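Local coordinates for 3,4-dihydroxybenzoate decarboxylase (Enterobacter cloacae, PDB 5NY5), which catalyses the decarboxylation of 3,4-dihydroxybenzoate and, in reverse, the para-carboxylation of catechols as a prenylated-FMN-dependent, manganese-binding member of the UbiD family, at residues Y39-A44 with K49-T54; N32-G37 with S62-P67; G55-F60 with R79-L84. One frame throughout, in Å; residues are numbered along the deposited sequence.

Interaction 1: residues Y39-A44 with K49-T54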
loop_
_atom_site.group_PDB
_atom_site.type_symbol
_atom_site.label_atom_id
_atom_site.label_comp_id
_atom_site.label_asym_id
_atom_site.label_seq_id
_atom_site.Cartn_x
_atom_site.Cartn_y
_atom_site.Cartn_z
ATOM N N TYR A 39 -45.077 -8.617 -9.975
ATOM C CA TYR A 39 -44.718 -7.335 -9.382
ATOM C C TYR A 39 -43.231 -7.032 -9.501
ATOM O O TYR A 39 -42.833 -5.877 -9.316
ATOM C CB TYR A 39 -45.141 -7.284 -7.915
ATOM C CG TYR A 39 -45.130 -5.883 -7.355
ATOM C CD1 TYR A 39 -45.831 -4.865 -7.987
ATOM C CD2 TYR A 39 -44.422 -5.574 -6.206
ATOM C CE1 TYR A 39 -45.827 -3.582 -7.490
ATOM C CE2 TYR A 39 -44.413 -4.292 -5.701
ATOM C CZ TYR A 39 -45.118 -3.300 -6.348
ATOM O OH TYR A 39 -45.113 -2.018 -5.854
ATOM N N ARG A 40 -42.403 -8.034 -9.804
ATOM C CA ARG A 40 -40.992 -7.769 -10.060
ATOM C C ARG A 40 -40.818 -6.795 -11.217
ATOM O O ARG A 40 -39.935 -5.930 -11.185
ATOM C CB ARG A 40 -40.254 -9.073 -10.348
ATOM C CG ARG A 40 -38.834 -8.876 -10.829
ATOM C CD ARG A 40 -38.596 -9.604 -12.128
ATOM N NE ARG A 40 -37.201 -9.529 -12.541
ATOM C CZ ARG A 40 -36.614 -10.416 -13.334
ATOM N NH1 ARG A 40 -35.337 -10.276 -13.659
ATOM N NH2 ARG A 40 -37.304 -11.449 -13.794
ATOM N N HIS A 41 -41.656 -6.917 -12.249
ATOM C CA HIS A 41 -41.596 -6.017 -13.391
ATOM C C HIS A 41 -42.252 -4.673 -13.121
ATOM O O HIS A 41 -41.926 -3.695 -13.800
ATOM C CB HIS A 41 -42.272 -6.651 -14.610
ATOM C CG HIS A 41 -41.610 -7.904 -15.091
ATOM N ND1 HIS A 41 -40.499 -7.894 -15.904
ATOM C CD2 HIS A 41 -41.912 -9.207 -14.884
ATOM C CE1 HIS A 41 -40.139 -9.137 -16.172
ATOM N NE2 HIS A 41 -40.981 -9.953 -15.565
ATOM N N ILE A 42 -43.158 -4.596 -12.154
ATOM C CA ILE A 42 -44.026 -3.436 -11.991
ATOM C C ILE A 42 -43.538 -2.502 -10.889
ATOM O O ILE A 42 -43.486 -1.287 -11.081
ATOM C CB ILE A 42 -45.481 -3.897 -11.748
ATOM C CG1 ILE A 42 -46.062 -4.460 -13.050
ATOM C CG2 ILE A 42 -46.331 -2.753 -11.220
ATOM C CD1 ILE A 42 -47.395 -5.135 -12.901
ATOM N N GLY A 43 -43.167 -3.035 -9.727
ATOM C CA GLY A 43 -42.817 -2.143 -8.635
ATOM C C GLY A 43 -41.913 -2.676 -7.540
ATOM O O GLY A 43 -41.745 -2.015 -6.512
ATOM N N ALA A 44 -41.320 -3.854 -7.738
ATOM C CA ALA A 44 -40.443 -4.421 -6.717
ATOM C C ALA A 44 -39.267 -3.494 -6.425
ATOM O O ALA A 44 -39.035 -3.106 -5.275
ATOM C CB ALA A 44 -39.952 -5.800 -7.153
ATOM N N LYS A 49 -33.304 -8.343 -9.221
ATOM C CA LYS A 49 -32.627 -8.456 -10.506
ATOM C C LYS A 49 -33.458 -7.834 -11.622
ATOM O O LYS A 49 -34.677 -8.012 -11.687
ATOM C CB LYS A 49 -32.339 -9.919 -10.833
ATOM C CG LYS A 49 -31.588 -10.096 -12.142
ATOM C CD LYS A 49 -31.695 -11.509 -12.668
ATOM C CE LYS A 49 -31.056 -11.620 -14.037
ATOM N NZ LYS A 49 -31.162 -13.003 -14.560
ATOM N N ARG A 50 -32.783 -7.114 -12.510
ATOM C CA ARG A 50 -33.430 -6.430 -13.622
ATOM C C ARG A 50 -34.016 -7.438 -14.612
ATOM O O ARG A 50 -33.496 -8.544 -14.750
ATOM C CB ARG A 50 -32.432 -5.501 -14.319
ATOM C CG ARG A 50 -32.343 -4.099 -13.720
ATOM C CD ARG A 50 -32.105 -4.126 -12.217
ATOM N NE ARG A 50 -31.962 -2.791 -11.648
ATOM C CZ ARG A 50 -31.992 -2.529 -10.347
ATOM N NH1 ARG A 50 -32.172 -3.511 -9.475
ATOM N NH2 ARG A 50 -31.849 -1.285 -9.915
ATOM N N PRO A 51 -35.105 -7.064 -15.308
ATOM C CA PRO A 51 -35.786 -5.766 -15.261
ATOM C C PRO A 51 -36.676 -5.571 -14.038
ATOM O O PRO A 51 -37.399 -6.476 -13.630
ATOM C CB PRO A 51 -36.629 -5.776 -16.535
ATOM C CG PRO A 51 -36.953 -7.203 -16.734
ATOM C CD PRO A 51 -35.739 -7.971 -16.281
ATOM N N THR A 52 -36.608 -4.376 -13.465
ATOM C CA THR A 52 -37.440 -3.998 -12.334
ATOM C C THR A 52 -37.443 -2.482 -12.254
ATOM O O THR A 52 -36.693 -1.804 -12.957
ATOM C CB THR A 52 -36.940 -4.615 -11.025
ATOM O OG1 THR A 52 -37.798 -4.214 -9.956
ATOM C CG2 THR A 52 -35.519 -4.154 -10.721
ATOM N N ARG A 53 -38.296 -1.958 -11.382
ATOM C CA ARG A 53 -38.433 -0.519 -11.201
ATOM C C ARG A 53 -39.351 -0.282 -10.014
ATOM O O ARG A 53 -39.994 -1.203 -9.507
ATOM C CB ARG A 53 -38.992 0.168 -12.451
ATOM C CG ARG A 53 -40.346 -0.362 -12.905
ATOM C CD ARG A 53 -40.951 0.537 -13.971
ATOM N NE ARG A 53 -42.190 -0.005 -14.522
ATOM C CZ ARG A 53 -42.274 -0.649 -15.684
ATOM N NH1 ARG A 53 -41.190 -0.831 -16.425
ATOM N NH2 ARG A 53 -43.445 -1.106 -16.107
ATOM N N THR A 54 -39.400 0.970 -9.576
ATOM C CA THR A 54 -40.411 1.408 -8.632
ATOM C C THR A 54 -41.622 1.908 -9.401
ATOM O O THR A 54 -41.499 2.477 -10.489
ATOM C CB THR A 54 -39.884 2.515 -7.719
ATOM O OG1 THR A 54 -39.411 3.608 -8.514
ATOM C CG2 THR A 54 -38.755 1.994 -6.844
#
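R40, near the end of helix 34-42, lies along the returning loop and grips the backbone carbonyl of K49 side-on. NE and NH1 of its guanidinium group both donate to K49 O, at 3.1 Å from R40 NE and likewise 3.1 Å from R40 NH1. The acceptor sits in the guanidinium plane, at the edge, but the two donors use it differently: NE comes in only moderately tilted from the carbonyl plane, whereas NH1 lies well above that plane, both from the same face. A bend at the second torsion (chi2 -126°) directs the remainder of the R40 chain to this carbonyl. One guanidinium face is roofed by P51, whose CD stands 3.5 Å from R40 NH1. P51 follows a cis peptide bond, and the P51 and H41 side chains lie side by side, pointing the same way, with P51 CG 3.7 Å from H41 ND1.

The backbone of R40 is used as well. T52 OG1 donates to R40 O at 3.0 Å, in the carbonyl plane and with a C=O...O angle of 157°; the same hydroxyl is also hydrogen-bonded to G45 N, just after the first segment. R53, its chain extended from CG to NE, lays its guanidinium face over H41 O, which is 3.6 Å from R53 CZ. Its own carbonyl receives a CA-H...O contact from G43, with G43 CA 3.1 Å from R53 O.

A second subunit approaches this connection, its D409 forming a salt bridge to R50 and its P483 packing on H41. Within the chain, the loop leads from helix 34-42 towards strand 57-60, and the helix residues Y39 and I42 pack against M58 of that strand.

Interaction 2: residues N32-G37 with S62-P67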
loop_
_atom_site.group_PDB
_atom_site.type_symbol
_atom_site.label_atom_id
_atom_site.label_comp_id
_atom_site.label_asym_id
_atom_site.label_seq_id
_atom_site.Cartn_x
_atom_site.Cartn_y
_atom_site.Cartn_z
ATOM N N ASN A 32 -48.407 -18.559 -5.593
ATOM C CA ASN A 32 -47.161 -19.316 -5.610
ATOM C C ASN A 32 -46.309 -18.799 -6.763
ATOM O O ASN A 32 -46.586 -19.086 -7.931
ATOM C CB ASN A 32 -47.444 -20.807 -5.741
ATOM C CG ASN A 32 -46.200 -21.652 -5.584
ATOM O OD1 ASN A 32 -45.179 -21.187 -5.078
ATOM N ND2 ASN A 32 -46.278 -22.904 -6.017
ATOM N N ALA A 33 -45.289 -18.005 -6.429
ATOM C CA ALA A 33 -44.277 -17.514 -7.364
ATOM C C ALA A 33 -44.817 -16.508 -8.374
ATOM O O ALA A 33 -44.242 -15.427 -8.532
ATOM C CB ALA A 33 -43.608 -18.680 -8.100
ATOM N N GLU A 34 -45.904 -16.848 -9.072
ATOM C CA GLU A 34 -46.399 -15.984 -10.142
ATOM C C GLU A 34 -46.693 -14.579 -9.635
ATOM O O GLU A 34 -46.394 -13.591 -10.315
ATOM C CB GLU A 34 -47.647 -16.593 -10.779
ATOM C CG GLU A 34 -48.448 -15.610 -11.618
ATOM C CD GLU A 34 -49.452 -16.288 -12.530
ATOM O OE1 GLU A 34 -49.062 -16.705 -13.640
ATOM O OE2 GLU A 34 -50.629 -16.406 -12.139
ATOM N N LEU A 35 -47.263 -14.472 -8.435
ATOM C CA LEU A 35 -47.596 -13.167 -7.875
ATOM C C LEU A 35 -46.365 -12.271 -7.789
ATOM O O LEU A 35 -46.368 -11.140 -8.291
ATOM C CB LEU A 35 -48.240 -13.349 -6.501
ATOM C CG LEU A 35 -48.803 -12.105 -5.816
ATOM C CD1 LEU A 35 -49.413 -11.217 -6.850
ATOM C CD2 LEU A 35 -49.852 -12.486 -4.790
ATOM N N ALA A 36 -45.295 -12.765 -7.162
ATOM C CA ALA A 36 -44.083 -11.962 -7.040
ATOM C C ALA A 36 -43.441 -11.723 -8.399
ATOM O O ALA A 36 -42.911 -10.636 -8.659
ATOM C CB ALA A 36 -43.094 -12.642 -6.096
ATOM N N GLY A 37 -43.479 -12.727 -9.277
ATOM C CA GLY A 37 -42.896 -12.564 -10.598
ATOM C C GLY A 37 -43.526 -11.426 -11.377
ATOM O O GLY A 37 -42.852 -10.738 -12.146
ATOM N N SER A 62 -57.956 -10.895 -7.663
ATOM C CA SER A 62 -58.299 -12.249 -8.082
ATOM C C SER A 62 -57.124 -13.166 -7.771
ATOM O O SER A 62 -56.110 -13.146 -8.476
ATOM C CB SER A 62 -58.651 -12.288 -9.567
ATOM O OG SER A 62 -58.897 -13.614 -9.995
ATOM N N VAL A 63 -57.264 -13.969 -6.722
ATOM C CA VAL A 63 -56.232 -14.900 -6.283
ATOM C C VAL A 63 -56.697 -16.305 -6.630
ATOM O O VAL A 63 -57.782 -16.726 -6.211
ATOM C CB VAL A 63 -55.954 -14.764 -4.779
ATOM C CG1 VAL A 63 -54.813 -15.674 -4.366
ATOM C CG2 VAL A 63 -55.649 -13.319 -4.425
ATOM N N LYS A 64 -55.884 -17.026 -7.400
ATOM C CA LYS A 64 -56.248 -18.375 -7.811
ATOM C C LYS A 64 -56.428 -19.270 -6.594
ATOM O O LYS A 64 -55.555 -19.341 -5.725
ATOM C CB LYS A 64 -55.181 -18.957 -8.737
ATOM C CG LYS A 64 -55.018 -18.229 -10.059
ATOM C CD LYS A 64 -53.919 -18.872 -10.893
ATOM C CE LYS A 64 -53.653 -18.099 -12.173
ATOM N NZ LYS A 64 -52.535 -18.702 -12.952
ATOM N N GLY A 65 -57.568 -19.953 -6.535
ATOM C CA GLY A 65 -57.895 -20.799 -5.411
ATOM C C GLY A 65 -58.307 -20.070 -4.154
ATOM O O GLY A 65 -58.572 -20.725 -3.140
ATOM N N TYR A 66 -58.371 -18.740 -4.181
ATOM C CA TYR A 66 -58.747 -17.940 -3.013
ATOM C C TYR A 66 -59.730 -16.853 -3.423
ATOM O O TYR A 66 -59.404 -15.660 -3.411
ATOM C CB TYR A 66 -57.509 -17.327 -2.355
ATOM C CG TYR A 66 -56.620 -18.321 -1.651
ATOM C CD1 TYR A 66 -55.633 -19.010 -2.342
ATOM C CD2 TYR A 66 -56.759 -18.561 -0.292
ATOM C CE1 TYR A 66 -54.813 -19.914 -1.701
ATOM C CE2 TYR A 66 -55.944 -19.463 0.358
ATOM C CZ TYR A 66 -54.973 -20.137 -0.351
ATOM O OH TYR A 66 -54.158 -21.037 0.292
ATOM N N PRO A 67 -60.956 -17.229 -3.785
ATOM C CA PRO A 67 -61.986 -16.210 -4.007
ATOM C C PRO A 67 -62.282 -15.467 -2.715
ATOM O O PRO A 67 -62.263 -16.045 -1.627
ATOM C CB PRO A 67 -63.193 -17.020 -4.487
ATOM C CG PRO A 67 -62.974 -18.378 -3.924
ATOM C CD PRO A 67 -61.490 -18.590 -3.956
#
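E34 occupies the first turn of helix 34-42, while K64 lies in a tight reversal between strands 57-60 and 70-73. The helix begins after A33, the N-cap residue, and the bond from G37 N to A33 O, 2.9 Å long, closes its first turn. On the other side V63 to Y66 form a type II beta turn, closed by Y66 N donating to V63 O at 2.9 Å, with K64 and the positive-phi G65 at its two central positions. The backbones themselves stay apart, and the CB atoms of E34 and K64 both point toward the opposing segment.

The gap is bridged by these two side chains. Both are extended beyond CG, and they cross at about a right angle, so that only their ends meet. K64 NZ donates to E34 OE2 at 3.1 Å in a salt bridge. The ammonium comes to the syn side of that oxygen, 24° out of the carboxylate plane, and leaves E34 OE1 4.1 Å from K64 NZ; the lysine therefore engages a single oxygen. With CG anti to the backbone N (chi1 164°), the E34 chain leads away from the helix toward the turn.

E34 OE2 also accepts a hydrogen bond from the backbone N of D30, and W486 of a second subunit packs on the same glutamate. The contact is thus a surface ion pair, with K64 exposed and E34 partly covered, in which one carboxylate oxygen serves two donors: the D30 N bond probably places the carboxylate, and K64 adds a charge interaction that the surrounding solvent is likely to weaken.

Interaction 3: residues G55-F60 with R79-L84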
loop_
_atom_site.group_PDB
_atom_site.type_symbol
_atom_site.label_atom_id
_atom_site.label_comp_id
_atom_site.label_asym_id
_atom_site.label_seq_id
_atom_site.Cartn_x
_atom_site.Cartn_y
_atom_site.Cartn_z
ATOM N N GLY A 55 -42.798 1.680 -8.830
ATOM C CA GLY A 55 -44.027 2.090 -9.459
ATOM C C GLY A 55 -45.171 2.181 -8.475
ATOM O O GLY A 55 -45.005 2.586 -7.322
ATOM N N PRO A 56 -46.362 1.807 -8.917
ATOM C CA PRO A 56 -47.518 1.852 -8.026
ATOM C C PRO A 56 -47.513 0.679 -7.065
ATOM O O PRO A 56 -46.972 -0.392 -7.348
ATOM C CB PRO A 56 -48.702 1.764 -8.994
ATOM C CG PRO A 56 -48.177 0.924 -10.100
ATOM C CD PRO A 56 -46.718 1.294 -10.251
ATOM N N ALA A 57 -48.113 0.901 -5.904
ATOM C CA ALA A 57 -48.508 -0.228 -5.085
ATOM C C ALA A 57 -49.617 -0.982 -5.804
ATOM O O ALA A 57 -50.365 -0.410 -6.600
ATOM C CB ALA A 57 -48.965 0.238 -3.708
HETATM N N MSE A 58 -49.713 -2.276 -5.541
HETATM C CA MSE A 58 -50.589 -3.104 -6.354
HETATM C C MSE A 58 -51.504 -4.006 -5.544
HETATM O O MSE A 58 -51.073 -4.675 -4.609
HETATM C CB MSE A 58 -49.756 -3.947 -7.313
HETATM C CG MSE A 58 -50.546 -4.577 -8.433
HETATM SE SE MSE A 58 -49.369 -5.142 -9.871
HETATM C CE MSE A 58 -50.707 -5.843 -11.100
HETATM N N MSE A 59 -52.776 -4.016 -5.926
HETATM C CA MSE A 59 -53.767 -4.886 -5.315
HETATM C C MSE A 59 -54.195 -5.967 -6.295
HETATM O O MSE A 59 -54.680 -5.673 -7.384
HETATM C CB MSE A 59 -54.986 -4.081 -4.862
HETATM C CG MSE A 59 -56.078 -4.921 -4.227
HETATM SE SE MSE A 59 -55.691 -5.379 -2.376
HETATM C CE MSE A 59 -55.865 -3.597 -1.614
ATOM N N PHE A 60 -54.013 -7.222 -5.906
ATOM C CA PHE A 60 -54.427 -8.361 -6.718
ATOM C C PHE A 60 -55.758 -8.856 -6.166
ATOM O O PHE A 60 -55.800 -9.544 -5.144
ATOM C CB PHE A 60 -53.361 -9.450 -6.704
ATOM C CG PHE A 60 -52.090 -9.062 -7.408
ATOM C CD1 PHE A 60 -51.841 -9.491 -8.701
ATOM C CD2 PHE A 60 -51.149 -8.259 -6.781
ATOM C CE1 PHE A 60 -50.674 -9.135 -9.353
ATOM C CE2 PHE A 60 -49.979 -7.900 -7.428
ATOM C CZ PHE A 60 -49.742 -8.341 -8.716
ATOM N N ARG A 79 -39.895 5.955 -2.239
ATOM C CA ARG A 79 -39.654 7.045 -1.302
ATOM C C ARG A 79 -40.665 8.165 -1.501
ATOM O O ARG A 79 -41.126 8.771 -0.528
ATOM C CB ARG A 79 -38.223 7.568 -1.447
ATOM C CG ARG A 79 -37.918 8.772 -0.567
ATOM C CD ARG A 79 -36.476 9.226 -0.699
ATOM N NE ARG A 79 -35.613 8.587 0.288
ATOM C CZ ARG A 79 -35.143 9.194 1.370
ATOM N NH1 ARG A 79 -35.443 10.462 1.603
ATOM N NH2 ARG A 79 -34.370 8.536 2.214
ATOM N N GLU A 80 -41.030 8.444 -2.753
ATOM C CA GLU A 80 -42.067 9.435 -3.015
ATOM C C GLU A 80 -43.394 9.001 -2.410
ATOM O O GLU A 80 -44.080 9.794 -1.754
ATOM C CB GLU A 80 -42.218 9.663 -4.521
ATOM C CG GLU A 80 -41.154 10.563 -5.146
ATOM C CD GLU A 80 -39.827 9.856 -5.355
ATOM O OE1 GLU A 80 -39.828 8.615 -5.507
ATOM O OE2 GLU A 80 -38.783 10.542 -5.368
ATOM N N ARG A 81 -43.768 7.737 -2.614
ATOM C CA ARG A 81 -45.032 7.243 -2.082
ATOM C C ARG A 81 -45.063 7.330 -0.562
ATOM O O ARG A 81 -46.078 7.728 0.024
ATOM C CB ARG A 81 -45.273 5.806 -2.546
ATOM C CG ARG A 81 -46.423 5.113 -1.842
ATOM C CD ARG A 81 -47.164 4.157 -2.762
ATOM N NE ARG A 81 -46.402 2.955 -3.078
ATOM C CZ ARG A 81 -45.755 2.753 -4.222
ATOM N NH1 ARG A 81 -45.771 3.676 -5.171
ATOM N NH2 ARG A 81 -45.095 1.623 -4.417
ATOM N N ALA A 82 -43.957 6.975 0.093
ATOM C CA ALA A 82 -43.899 7.077 1.546
ATOM C C ALA A 82 -43.998 8.525 2.002
ATOM O O ALA A 82 -44.649 8.820 3.011
ATOM C CB ALA A 82 -42.614 6.436 2.067
ATOM N N ALA A 83 -43.359 9.443 1.275
ATOM C CA ALA A 83 -43.424 10.850 1.649
ATOM C C ALA A 83 -44.830 11.406 1.460
ATOM O O ALA A 83 -45.307 12.200 2.277
ATOM C CB ALA A 83 -42.413 11.655 0.836
ATOM N N LEU A 84 -45.505 10.997 0.386
ATOM C CA LEU A 84 -46.884 11.416 0.174
ATOM C C LEU A 84 -47.802 10.839 1.241
ATOM O O LEU A 84 -48.723 11.517 1.711
ATOM C CB LEU A 84 -47.339 10.997 -1.221
ATOM C CG LEU A 84 -48.818 11.136 -1.574
ATOM C CD1 LEU A 84 -49.260 12.586 -1.501
ATOM C CD2 LEU A 84 -49.067 10.565 -2.957
#
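R81 extends from helix 79-84 to the backbone at the entrance of strand 57-60, where its guanidinium group carries the whole contact. The packed part begins at the edge of that group. R81 NH1 donates to G55 O in the carbonyl plane, with a C=O...N angle of 154°, although the modelled length of 2.5 Å between R81 NH1 and G55 O is doubtfully short. A weak second bond runs from R81 NH2 to G55 O at 3.1 Å. G55 O is therefore a bifurcated acceptor, with one main and one weak donor.

Next to this edge, backbone atoms lie over one flat face of the guanidinium. A57 N sits over its centre, 3.4 Å from R81 CZ, with P56 C beside it, 3.7 Å from R81 NH2; the methyl group A57 CB lies 3.8 Å from R81 NE. A57 N over the face makes no hydrogen bond to R81, both being donors. The R81 chain, with CG anti to the backbone N (chi1 169°), bends at its second and third torsions to bring its planar end here.

The loose side begins with the P56 ring, whose CB points away from the helix, and M58, M59 and F60 carry the strand off beyond touching distance. On the helix, E80 is exposed to solvent and stays well clear of the strand.

Further partners complete the site: R81 NE bonds to M75 O, NH2 to G74 O and NH1 to H21 ND1, so the buried guanidinium is met by neutral acceptors. They place R81 at the end of a mixed sheet, in which strand 57-60 runs between strands 22-25 and 70-73. H21 precedes the first of these, G74 and M75 lead from the last towards helix 79-84, and Y39 of helix 34-42 also touches R81.

In the fold
All three interactions lie in the N-terminal UbiD region, around helix 34-42 and strand 57-60 of a mixed sheet. Interaction 1 is nested inside the chain loop closed by interaction 2, and both use helix 34-42, with centres about 17 Å apart. Interaction 3 follows interaction 1 in series, about 13 Å from it centre to centre, and crosses interaction 2 along the chain, about 20 Å away. Helix 34-42 packs on strand 57-60 and joins them: Y39 OH probably bonds to P56 O, I42 meets M58, and L35 meets F60. Residues of all three, M58 included, touch a second subunit, so this region contributes to assembly away from the flavin and manganese sites.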